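Type IV pilus biogenesis protein PilB (Streptococcus sanguinis, PDB 7B7P) is a bimodular minor type IV pilin with a direct role in adhesion, carrying a metal-binding von Willebrand factor A-like module. Local coordinates at residues M160-S171 with A274-G285; D24-I35 with S129-S138. All coordinates share one frame; numbering follows the deposited sequence.

Overall arrangement
Contact 1 and contact 2 lie in different modules of this pilin and follow one another along the chain, contact 2 closing before contact 1 opens. Their centres are 32 Å apart and their nearest atoms about 12 Å, so they do not touch. Contact 1 joins two parallel strands inside the von Willebrand factor A-like module and runs up to the metal site, where the side chain of D284 comes within about 3 Å of a bound magnesium ion. Contact 2, away from that site, ties the end of helix 9-27 to the end of strand 124-130 and the loop after it, and pairs strand 32-36 with 136-139. Helix 402-424 reaches both: D419 bonds to Y278 of contact 1, and W421 meets F137 of contact 2.

Contact 1 (M160-S171 with A274-G285); sequences MNIAVSFVFDTS and AQLKYIVLLTDG
V280 packs against the F166 ring, its CB 3.8 Å from F166 CD1, while its CG2 points back to V164 CG1 on the same face of the sheet. V164 CG1 also lies over one face of the F166 ring, so this part of the apolar layer is close and continuous. Below these side chains strands 162-169 and 276-283 run parallel in unbroken register, and the backbone ladder includes a nearly straight bond from S165 N to Y278 O (2.7 Å, 173° at the hydrogen). The reverse face includes V167, whose CG1 meets L281 CD1 at 4.1 Å, with S165 CB against I279 CD1.

The N-terminal end of the pair is looser: N161 O receives only weak bonds from Q275 N and L276 N, and the N161 and Q275 side chains lie at the exposed margin.

At the C-terminal ends the packing turns polar. D169 has CG anti to its backbone N (chi1 -173°), which carries the carboxylate across to the neighbouring strand. Its OD2 takes T283 OG1 (2.9 Å) on the anti lone pair and D284 N (3.3 Å) from above the carboxylate plane; OD1 accepts S171 N in an Asx turn, and S171 OG as well. D169 OD2 and D284 OD1 sit 3.1 Å apart without a bond, a closeness that the nearby magnesium ion and the salt bridge from R191 to D284 OD2 may offset. D169, S171 and S173 form the DxSxS signature of a MIDAS, with D284 and S173 seen as magnesium ligands.

Strand 212-219 flanks 162-169 and strand 364-370 flanks 276-283, placing the pair centrally in the sheet, with helix 258-270 over A163, S165 and I279 and D419 of helix 402-424 holding Y278 OH.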
loop_
_atom_site.group_PDB
_atom_site.type_symbol
_atom_site.label_atom_id
_atom_site.label_comp_id
_atom_site.label_asym_id
_atom_site.label_seq_id
_atom_site.Cartn_x
_atom_site.Cartn_y
_atom_site.Cartn_z
ATOM N N MET A 160 -13.141 4.392 3.852
ATOM C CA MET A 160 -12.727 5.377 2.872
ATOM C C MET A 160 -12.831 4.803 1.460
ATOM O O MET A 160 -12.956 3.589 1.253
ATOM C CB MET A 160 -11.311 5.842 3.178
ATOM C CG MET A 160 -11.216 6.675 4.448
ATOM S SD MET A 160 -12.755 7.498 4.955
ATOM C CE MET A 160 -13.491 6.292 6.070
ATOM N N ASN A 161 -12.817 5.697 0.477
ATOM C CA ASN A 161 -12.758 5.273 -0.911
ATOM C C ASN A 161 -11.304 5.123 -1.339
ATOM O O ASN A 161 -10.408 5.799 -0.824
ATOM C CB ASN A 161 -13.488 6.264 -1.817
ATOM C CG ASN A 161 -14.862 6.616 -1.287
ATOM O OD1 ASN A 161 -15.758 5.773 -1.265
ATOM N ND2 ASN A 161 -15.033 7.861 -0.841
ATOM N N ILE A 162 -11.075 4.204 -2.274
ATOM C CA ILE A 162 -9.736 3.877 -2.742
ATOM C C ILE A 162 -9.740 3.872 -4.263
ATOM O O ILE A 162 -10.584 3.217 -4.886
ATOM C CB ILE A 162 -9.267 2.510 -2.208
ATOM C CG1 ILE A 162 -9.044 2.565 -0.693
ATOM C CG2 ILE A 162 -8.025 2.055 -2.945
ATOM C CD1 ILE A 162 -8.853 1.180 -0.052
ATOM N N ALA A 163 -8.788 4.579 -4.859
ATOM C CA ALA A 163 -8.599 4.553 -6.298
ATOM C C ALA A 163 -7.256 3.918 -6.620
ATOM O O ALA A 163 -6.261 4.171 -5.937
ATOM C CB ALA A 163 -8.673 5.955 -6.892
ATOM N N VAL A 164 -7.242 3.078 -7.648
ATOM C CA VAL A 164 -6.047 2.372 -8.071
ATOM C C VAL A 164 -5.920 2.567 -9.567
ATOM O O VAL A 164 -6.822 2.199 -10.322
ATOM C CB VAL A 164 -6.097 0.872 -7.731
ATOM C CG1 VAL A 164 -4.821 0.193 -8.210
ATOM C CG2 VAL A 164 -6.300 0.657 -6.231
ATOM N N SER A 165 -4.822 3.159 -10.001
ATOM C CA SER A 165 -4.563 3.280 -11.427
ATOM C C SER A 165 -3.544 2.227 -11.823
ATOM O O SER A 165 -2.419 2.219 -11.303
ATOM C CB SER A 165 -4.073 4.678 -11.812
ATOM O OG SER A 165 -3.978 4.742 -13.229
ATOM N N PHE A 166 -3.953 1.336 -12.722
ATOM C CA PHE A 166 -3.072 0.349 -13.315
ATOM C C PHE A 166 -2.425 0.936 -14.549
ATOM O O PHE A 166 -3.124 1.445 -15.429
ATOM C CB PHE A 166 -3.846 -0.913 -13.697
ATOM C CG PHE A 166 -4.209 -1.761 -12.520
ATOM C CD1 PHE A 166 -3.267 -2.598 -11.936
ATOM C CD2 PHE A 166 -5.480 -1.701 -11.981
ATOM C CE1 PHE A 166 -3.598 -3.374 -10.823
ATOM C CE2 PHE A 166 -5.821 -2.477 -10.885
ATOM C CZ PHE A 166 -4.881 -3.308 -10.301
ATOM N N VAL A 167 -1.104 0.814 -14.637
ATOM C CA VAL A 167 -0.324 1.448 -15.690
ATOM C C VAL A 167 0.595 0.383 -16.264
ATOM O O VAL A 167 1.622 0.046 -15.662
ATOM C CB VAL A 167 0.459 2.664 -15.180
ATOM C CG1 VAL A 167 1.368 3.223 -16.267
ATOM C CG2 VAL A 167 -0.515 3.711 -14.705
ATOM N N PHE A 168 0.236 -0.141 -17.439
ATOM C CA PHE A 168 0.811 -1.376 -17.952
ATOM C C PHE A 168 1.626 -1.120 -19.212
ATOM O O PHE A 168 1.125 -0.545 -20.178
ATOM C CB PHE A 168 -0.285 -2.407 -18.243
ATOM C CG PHE A 168 -0.916 -3.022 -17.011
ATOM C CD1 PHE A 168 -0.398 -2.812 -15.746
ATOM C CD2 PHE A 168 -2.031 -3.842 -17.140
ATOM C CE1 PHE A 168 -0.986 -3.389 -14.627
ATOM C CE2 PHE A 168 -2.618 -4.418 -16.043
ATOM C CZ PHE A 168 -2.099 -4.201 -14.783
ATOM N N ASP A 169 2.874 -1.579 -19.194
ATOM C CA ASP A 169 3.727 -1.585 -20.368
ATOM C C ASP A 169 3.079 -2.432 -21.470
ATOM O O ASP A 169 2.710 -3.589 -21.246
ATOM C CB ASP A 169 5.100 -2.134 -19.948
ATOM C CG ASP A 169 6.173 -2.045 -21.031
ATOM O OD1 ASP A 169 5.890 -2.109 -22.245
ATOM O OD2 ASP A 169 7.361 -1.975 -20.648
ATOM N N THR A 170 2.899 -1.832 -22.651
ATOM C CA THR A 170 2.357 -2.514 -23.823
ATOM C C THR A 170 3.335 -2.460 -24.986
ATOM O O THR A 170 2.924 -2.486 -26.145
ATOM C CB THR A 170 0.997 -1.942 -24.259
ATOM O OG1 THR A 170 1.146 -0.608 -24.776
ATOM C CG2 THR A 170 -0.022 -1.928 -23.128
ATOM N N SER A 171 4.633 -2.426 -24.701
ATOM C CA SER A 171 5.617 -2.420 -25.773
ATOM C C SER A 171 5.623 -3.758 -26.542
ATOM O O SER A 171 5.030 -4.759 -26.129
ATOM C CB SER A 171 7.005 -2.109 -25.217
ATOM O OG SER A 171 7.470 -3.147 -24.385
ATOM N N ALA A 274 -11.287 9.641 -3.980
ATOM C CA ALA A 274 -10.743 8.688 -3.015
ATOM C C ALA A 274 -9.671 9.276 -2.106
ATOM O O ALA A 274 -8.890 10.133 -2.522
ATOM C CB ALA A 274 -10.164 7.474 -3.745
ATOM N N GLN A 275 -9.618 8.814 -0.863
ATOM C CA GLN A 275 -8.603 9.298 0.058
ATOM C C GLN A 275 -7.338 8.441 0.053
ATOM O O GLN A 275 -6.279 8.914 0.484
ATOM C CB GLN A 275 -9.196 9.379 1.464
ATOM C CG GLN A 275 -8.342 10.125 2.475
ATOM C CD GLN A 275 -8.082 9.281 3.706
ATOM O OE1 GLN A 275 -8.811 8.317 3.971
ATOM N NE2 GLN A 275 -7.041 9.631 4.462
ATOM N N LEU A 276 -7.412 7.206 -0.435
ATOM C CA LEU A 276 -6.236 6.378 -0.666
ATOM C C LEU A 276 -6.081 6.190 -2.170
ATOM O O LEU A 276 -6.999 5.685 -2.825
ATOM C CB LEU A 276 -6.358 5.025 0.040
ATOM C CG LEU A 276 -6.343 5.082 1.569
ATOM C CD1 LEU A 276 -6.460 3.691 2.189
ATOM C CD2 LEU A 276 -5.093 5.772 2.039
ATOM N N LYS A 277 -4.921 6.591 -2.713
ATOM C CA LYS A 277 -4.676 6.560 -4.152
ATOM C C LYS A 277 -3.401 5.792 -4.467
ATOM O O LYS A 277 -2.376 5.969 -3.801
ATOM C CB LYS A 277 -4.580 7.983 -4.732
ATOM C CG LYS A 277 -5.821 8.836 -4.514
ATOM C CD LYS A 277 -5.587 10.257 -5.038
ATOM C CE LYS A 277 -6.684 11.204 -4.576
ATOM N NZ LYS A 277 -7.069 12.138 -5.634
ATOM N N TYR A 278 -3.454 4.993 -5.525
ATOM C CA TYR A 278 -2.396 4.038 -5.816
ATOM C C TYR A 278 -2.094 3.989 -7.305
ATOM O O TYR A 278 -3.009 3.985 -8.131
ATOM C CB TYR A 278 -2.791 2.629 -5.345
ATOM C CG TYR A 278 -2.933 2.519 -3.844
ATOM C CD1 TYR A 278 -1.813 2.400 -3.028
ATOM C CD2 TYR A 278 -4.184 2.543 -3.244
ATOM C CE1 TYR A 278 -1.933 2.292 -1.674
ATOM C CE2 TYR A 278 -4.314 2.442 -1.884
ATOM C CZ TYR A 278 -3.190 2.320 -1.101
ATOM O OH TYR A 278 -3.329 2.227 0.260
ATOM N N ILE A 279 -0.806 3.902 -7.635
ATOM C CA ILE A 279 -0.349 3.505 -8.963
ATOM C C ILE A 279 0.253 2.103 -8.883
ATOM O O ILE A 279 1.079 1.819 -8.008
ATOM C CB ILE A 279 0.677 4.500 -9.526
ATOM C CG1 ILE A 279 0.039 5.879 -9.697
ATOM C CG2 ILE A 279 1.284 3.966 -10.833
ATOM C CD1 ILE A 279 -0.651 6.077 -11.035
ATOM N N VAL A 280 -0.135 1.238 -9.803
ATOM C CA VAL A 280 0.517 -0.053 -9.984
ATOM C C VAL A 280 1.077 -0.038 -11.383
ATOM O O VAL A 280 0.327 -0.092 -12.363
ATOM C CB VAL A 280 -0.436 -1.242 -9.779
ATOM C CG1 VAL A 280 0.253 -2.546 -10.164
ATOM C CG2 VAL A 280 -0.887 -1.268 -8.344
ATOM N N LEU A 281 2.387 0.068 -11.482
ATOM C CA LEU A 281 3.053 0.233 -12.757
ATOM C C LEU A 281 3.794 -1.052 -13.072
ATOM O O LEU A 281 4.595 -1.513 -12.264
ATOM C CB LEU A 281 4.019 1.417 -12.706
ATOM C CG LEU A 281 4.549 1.828 -14.076
ATOM C CD1 LEU A 281 4.820 3.316 -14.087
ATOM C CD2 LEU A 281 5.807 1.066 -14.381
ATOM N N LEU A 282 3.543 -1.610 -14.249
ATOM C CA LEU A 282 4.172 -2.846 -14.684
ATOM C C LEU A 282 5.001 -2.562 -15.924
ATOM O O LEU A 282 4.486 -2.002 -16.886
ATOM C CB LEU A 282 3.122 -3.926 -14.981
ATOM C CG LEU A 282 3.782 -5.269 -15.272
ATOM C CD1 LEU A 282 3.009 -6.433 -14.611
ATOM C CD2 LEU A 282 3.922 -5.481 -16.766
ATOM N N THR A 283 6.268 -2.964 -15.914
ATOM C CA THR A 283 7.113 -2.784 -17.081
ATOM C C THR A 283 8.003 -4.005 -17.258
ATOM O O THR A 283 8.344 -4.690 -16.288
ATOM C CB THR A 283 7.955 -1.477 -16.990
ATOM O OG1 THR A 283 8.724 -1.307 -18.186
ATOM C CG2 THR A 283 8.876 -1.479 -15.800
ATOM N N ASP A 284 8.358 -4.276 -18.518
ATOM C CA ASP A 284 9.133 -5.453 -18.892
ATOM C C ASP A 284 10.422 -5.096 -19.625
ATOM O O ASP A 284 11.022 -5.964 -20.264
ATOM C CB ASP A 284 8.287 -6.394 -19.758
ATOM C CG ASP A 284 8.283 -5.992 -21.249
ATOM O OD1 ASP A 284 8.326 -4.777 -21.538
ATOM O OD2 ASP A 284 8.233 -6.887 -22.130
ATOM N N GLY A 285 10.862 -3.843 -19.562
ATOM C CA GLY A 285 12.001 -3.463 -20.377
ATOM C C GLY A 285 12.716 -2.244 -19.839
ATOM O O GLY A 285 12.220 -1.516 -18.975
#

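Contact 2 (D24-I35 with S129-S138); sequences DRTVGKATSIFI and SALNTKQVFS
F34 and F137 form an offset stack, their ring centroids 4.8 Å apart and the planes inclined by 30°. F137 CD2 lies over one face of the F34 ring, toward its rim, 3.4 Å from F34 CZ. On the reverse face of the two strands I33 CB rests against V136 CG2 at 3.9 Å. The backbones beneath run parallel, joined by bonds from I33 N to Q135 O, from F137 N to I33 O (2.8 Å) and from I35 N to F137 O.

Before the strands pair, side chains do the joining. T133 holds OG1 anti to its backbone N (chi1 165°) and donates it to T31 O (3.0 Å) from well above the carbonyl plane; T133 OG1 in turn accepts Q135 N, closing an ST turn. N132 ND2 approaches G28 O in the carbonyl plane, and S129 OG bonds to D24 OD1, both modelled so short that their exact lengths are doubtful. V27 CG1 presses closely on L131 CD2.

A type I turn from V27 to A30 leads from helix 9-27 to strand 32-36, next to the edge strand 136-139 of the mixed sheet, consistent with a pilin module, in which an N-terminal helix packs on a beta sheet.

Further out, T31 and S32 both face R152 in a classic beta bulge where strand 148-152 pairs antiparallel with 32-36, on the flank away from 136-139. Y109 OH is a second partner of D24 OD1, and Y109 also backs V27. W52 meets F34 edge-to-face, and W421 of helix 402-424 lies against the F137 ring.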
loop_
_atom_site.group_PDB
_atom_site.type_symbol
_atom_site.label_atom_id
_atom_site.label_comp_id
_atom_site.label_asym_id
_atom_site.label_seq_id
_atom_site.Cartn_x
_atom_site.Cartn_y
_atom_site.Cartn_z
ATOM N N ASP A 24 -8.551 -9.815 28.887
ATOM C CA ASP A 24 -8.534 -10.882 27.885
ATOM C C ASP A 24 -9.941 -11.241 27.417
ATOM O O ASP A 24 -10.138 -11.607 26.251
ATOM C CB ASP A 24 -7.823 -12.127 28.426
ATOM C CG ASP A 24 -7.520 -13.159 27.327
ATOM O OD1 ASP A 24 -7.045 -12.753 26.249
ATOM O OD2 ASP A 24 -7.752 -14.375 27.528
ATOM N N ARG A 25 -10.931 -11.130 28.303
ATOM C CA ARG A 25 -12.301 -11.471 27.937
ATOM C C ARG A 25 -12.848 -10.481 26.919
ATOM O O ARG A 25 -13.365 -10.870 25.865
ATOM C CB ARG A 25 -13.180 -11.495 29.192
ATOM C CG ARG A 25 -14.334 -12.479 29.180
ATOM C CD ARG A 25 -14.622 -12.965 30.603
ATOM N NE ARG A 25 -14.527 -14.420 30.711
ATOM C CZ ARG A 25 -14.003 -15.071 31.750
ATOM N NH1 ARG A 25 -13.514 -14.398 32.789
ATOM N NH2 ARG A 25 -13.962 -16.401 31.742
ATOM N N THR A 26 -12.739 -9.188 27.221
ATOM C CA THR A 26 -13.249 -8.194 26.290
ATOM C C THR A 26 -12.395 -8.138 25.020
ATOM O O THR A 26 -12.937 -7.964 23.921
ATOM C CB THR A 26 -13.365 -6.843 27.011
ATOM O OG1 THR A 26 -13.605 -5.789 26.068
ATOM C CG2 THR A 26 -12.138 -6.539 27.803
ATOM N N VAL A 27 -11.082 -8.370 25.136
ATOM C CA VAL A 27 -10.212 -8.431 23.960
ATOM C C VAL A 27 -10.569 -9.612 23.063
ATOM O O VAL A 27 -10.435 -9.532 21.832
ATOM C CB VAL A 27 -8.737 -8.491 24.407
ATOM C CG1 VAL A 27 -7.871 -9.204 23.382
ATOM C CG2 VAL A 27 -8.211 -7.099 24.691
ATOM N N GLY A 28 -11.026 -10.722 23.655
ATOM C CA GLY A 28 -11.377 -11.914 22.892
ATOM C C GLY A 28 -12.583 -11.746 21.985
ATOM O O GLY A 28 -12.800 -12.579 21.094
ATOM N N LYS A 29 -13.365 -10.684 22.176
ATOM C CA LYS A 29 -14.539 -10.427 21.355
ATOM C C LYS A 29 -14.310 -9.340 20.300
ATOM O O LYS A 29 -15.256 -8.958 19.604
ATOM C CB LYS A 29 -15.727 -10.059 22.254
ATOM C CG LYS A 29 -16.096 -11.137 23.285
ATOM C CD LYS A 29 -17.305 -10.704 24.116
ATOM C CE LYS A 29 -17.210 -11.191 25.565
ATOM N NZ LYS A 29 -17.469 -10.056 26.526
ATOM N N ALA A 30 -13.086 -8.846 20.148
ATOM C CA ALA A 30 -12.832 -7.739 19.233
ATOM C C ALA A 30 -12.577 -8.246 17.821
ATOM O O ALA A 30 -11.880 -9.244 17.615
ATOM C CB ALA A 30 -11.648 -6.904 19.709
ATOM N N THR A 31 -13.158 -7.558 16.847
ATOM C CA THR A 31 -12.929 -7.920 15.458
ATOM C C THR A 31 -11.798 -7.117 14.818
ATOM O O THR A 31 -11.403 -7.431 13.693
ATOM C CB THR A 31 -14.231 -7.774 14.657
ATOM O OG1 THR A 31 -14.905 -6.570 15.045
ATOM C CG2 THR A 31 -15.148 -8.971 14.927
ATOM N N SER A 32 -11.254 -6.117 15.512
ATOM C CA SER A 32 -10.005 -5.480 15.107
ATOM C C SER A 32 -9.358 -4.861 16.339
ATOM O O SER A 32 -10.049 -4.339 17.216
ATOM C CB SER A 32 -10.221 -4.411 14.025
ATOM O OG SER A 32 -10.991 -3.334 14.521
ATOM N N ILE A 33 -8.035 -4.935 16.406
ATOM C CA ILE A 33 -7.268 -4.523 17.574
ATOM C C ILE A 33 -6.153 -3.609 17.111
ATOM O O ILE A 33 -5.445 -3.931 16.152
ATOM C CB ILE A 33 -6.644 -5.720 18.330
ATOM C CG1 ILE A 33 -7.703 -6.707 18.791
ATOM C CG2 ILE A 33 -5.810 -5.219 19.514
ATOM C CD1 ILE A 33 -8.350 -6.286 20.059
ATOM N N PHE A 34 -5.963 -2.505 17.828
ATOM C CA PHE A 34 -4.808 -1.636 17.654
ATOM C C PHE A 34 -4.108 -1.515 18.997
ATOM O O PHE A 34 -4.736 -1.131 19.987
ATOM C CB PHE A 34 -5.222 -0.247 17.139
ATOM C CG PHE A 34 -5.653 -0.239 15.697
ATOM C CD1 PHE A 34 -6.940 -0.616 15.346
ATOM C CD2 PHE A 34 -4.770 0.134 14.692
ATOM C CE1 PHE A 34 -7.340 -0.626 14.016
ATOM C CE2 PHE A 34 -5.164 0.132 13.358
ATOM C CZ PHE A 34 -6.448 -0.248 13.024
ATOM N N ILE A 35 -2.819 -1.838 19.035
ATOM C CA ILE A 35 -2.001 -1.526 20.203
ATOM C C ILE A 35 -1.504 -0.090 20.076
ATOM O O ILE A 35 -0.983 0.311 19.027
ATOM C CB ILE A 35 -0.832 -2.513 20.338
ATOM C CG1 ILE A 35 -1.349 -3.942 20.489
ATOM C CG2 ILE A 35 0.004 -2.176 21.552
ATOM C CD1 ILE A 35 -0.326 -4.869 21.109
ATOM N N SER A 129 -2.001 -14.882 25.644
ATOM C CA SER A 129 -3.340 -15.288 25.245
ATOM C C SER A 129 -3.415 -15.318 23.715
ATOM O O SER A 129 -2.454 -15.001 23.008
ATOM C CB SER A 129 -4.404 -14.358 25.844
ATOM O OG SER A 129 -5.711 -14.769 25.460
ATOM N N ALA A 130 -4.558 -15.719 23.192
ATOM C CA ALA A 130 -4.753 -15.775 21.755
ATOM C C ALA A 130 -5.955 -14.921 21.399
ATOM O O ALA A 130 -6.906 -14.826 22.176
ATOM C CB ALA A 130 -4.956 -17.223 21.274
ATOM N N LEU A 131 -5.903 -14.299 20.225
ATOM C CA LEU A 131 -6.986 -13.461 19.724
ATOM C C LEU A 131 -7.840 -14.226 18.728
ATOM O O LEU A 131 -7.426 -15.247 18.178
ATOM C CB LEU A 131 -6.439 -12.195 19.061
ATOM C CG LEU A 131 -5.320 -11.500 19.827
ATOM C CD1 LEU A 131 -4.534 -10.623 18.904
ATOM C CD2 LEU A 131 -5.908 -10.707 20.974
ATOM N N ASN A 132 -9.043 -13.711 18.489
ATOM C CA ASN A 132 -9.958 -14.323 17.529
ATOM C C ASN A 132 -10.047 -13.572 16.202
ATOM O O ASN A 132 -10.786 -14.009 15.313
ATOM C CB ASN A 132 -11.355 -14.456 18.144
ATOM C CG ASN A 132 -11.360 -15.340 19.372
ATOM O OD1 ASN A 132 -11.017 -16.524 19.298
ATOM N ND2 ASN A 132 -11.716 -14.758 20.520
ATOM N N THR A 133 -9.313 -12.471 16.042
ATOM C CA THR A 133 -9.217 -11.747 14.784
ATOM C C THR A 133 -7.775 -11.772 14.297
ATOM O O THR A 133 -6.839 -11.829 15.102
ATOM C CB THR A 133 -9.689 -10.277 14.918
ATOM O OG1 THR A 133 -9.266 -9.528 13.774
ATOM C CG2 THR A 133 -9.103 -9.614 16.155
ATOM N N LYS A 134 -7.608 -11.738 12.972
ATOM C CA LYS A 134 -6.310 -11.556 12.331
ATOM C C LYS A 134 -6.015 -10.099 11.993
ATOM O O LYS A 134 -4.953 -9.808 11.434
ATOM C CB LYS A 134 -6.217 -12.406 11.057
ATOM C CG LYS A 134 -6.340 -13.906 11.299
ATOM C CD LYS A 134 -7.681 -14.436 10.802
ATOM C CE LYS A 134 -8.153 -15.639 11.616
ATOM N NZ LYS A 134 -9.622 -15.549 11.870
ATOM N N GLN A 135 -6.923 -9.181 12.315
ATOM C CA GLN A 135 -6.696 -7.757 12.103
ATOM C C GLN A 135 -6.266 -7.129 13.421
ATOM O O GLN A 135 -7.038 -6.456 14.104
ATOM C CB GLN A 135 -7.940 -7.092 11.536
ATOM C CG GLN A 135 -8.331 -7.635 10.202
ATOM C CD GLN A 135 -9.823 -7.729 10.035
ATOM O OE1 GLN A 135 -10.592 -7.074 10.750
ATOM N NE2 GLN A 135 -10.252 -8.547 9.080
ATOM N N VAL A 136 -5.002 -7.375 13.761
ATOM C CA VAL A 136 -4.336 -6.805 14.922
ATOM C C VAL A 136 -3.183 -5.955 14.408
ATOM O O VAL A 136 -2.371 -6.427 13.609
ATOM C CB VAL A 136 -3.844 -7.904 15.884
ATOM C CG1 VAL A 136 -2.797 -8.782 15.203
ATOM C CG2 VAL A 136 -3.296 -7.301 17.166
ATOM N N PHE A 137 -3.133 -4.700 14.843
ATOM C CA PHE A 137 -2.208 -3.717 14.305
ATOM C C PHE A 137 -1.536 -3.002 15.454
ATOM O O PHE A 137 -2.080 -2.919 16.558
ATOM C CB PHE A 137 -2.922 -2.692 13.418
ATOM C CG PHE A 137 -3.872 -3.309 12.443
ATOM C CD1 PHE A 137 -3.422 -3.787 11.227
ATOM C CD2 PHE A 137 -5.215 -3.435 12.749
ATOM C CE1 PHE A 137 -4.302 -4.367 10.321
ATOM C CE2 PHE A 137 -6.097 -4.014 11.849
ATOM C CZ PHE A 137 -5.639 -4.481 10.640
ATOM N N SER A 138 -0.344 -2.490 15.186
ATOM C CA SER A 138 0.406 -1.752 16.181
ATOM C C SER A 138 0.589 -0.318 15.715
ATOM O O SER A 138 0.969 -0.072 14.562
ATOM C CB SER A 138 1.759 -2.391 16.447
ATOM O OG SER A 138 2.566 -1.488 17.169
#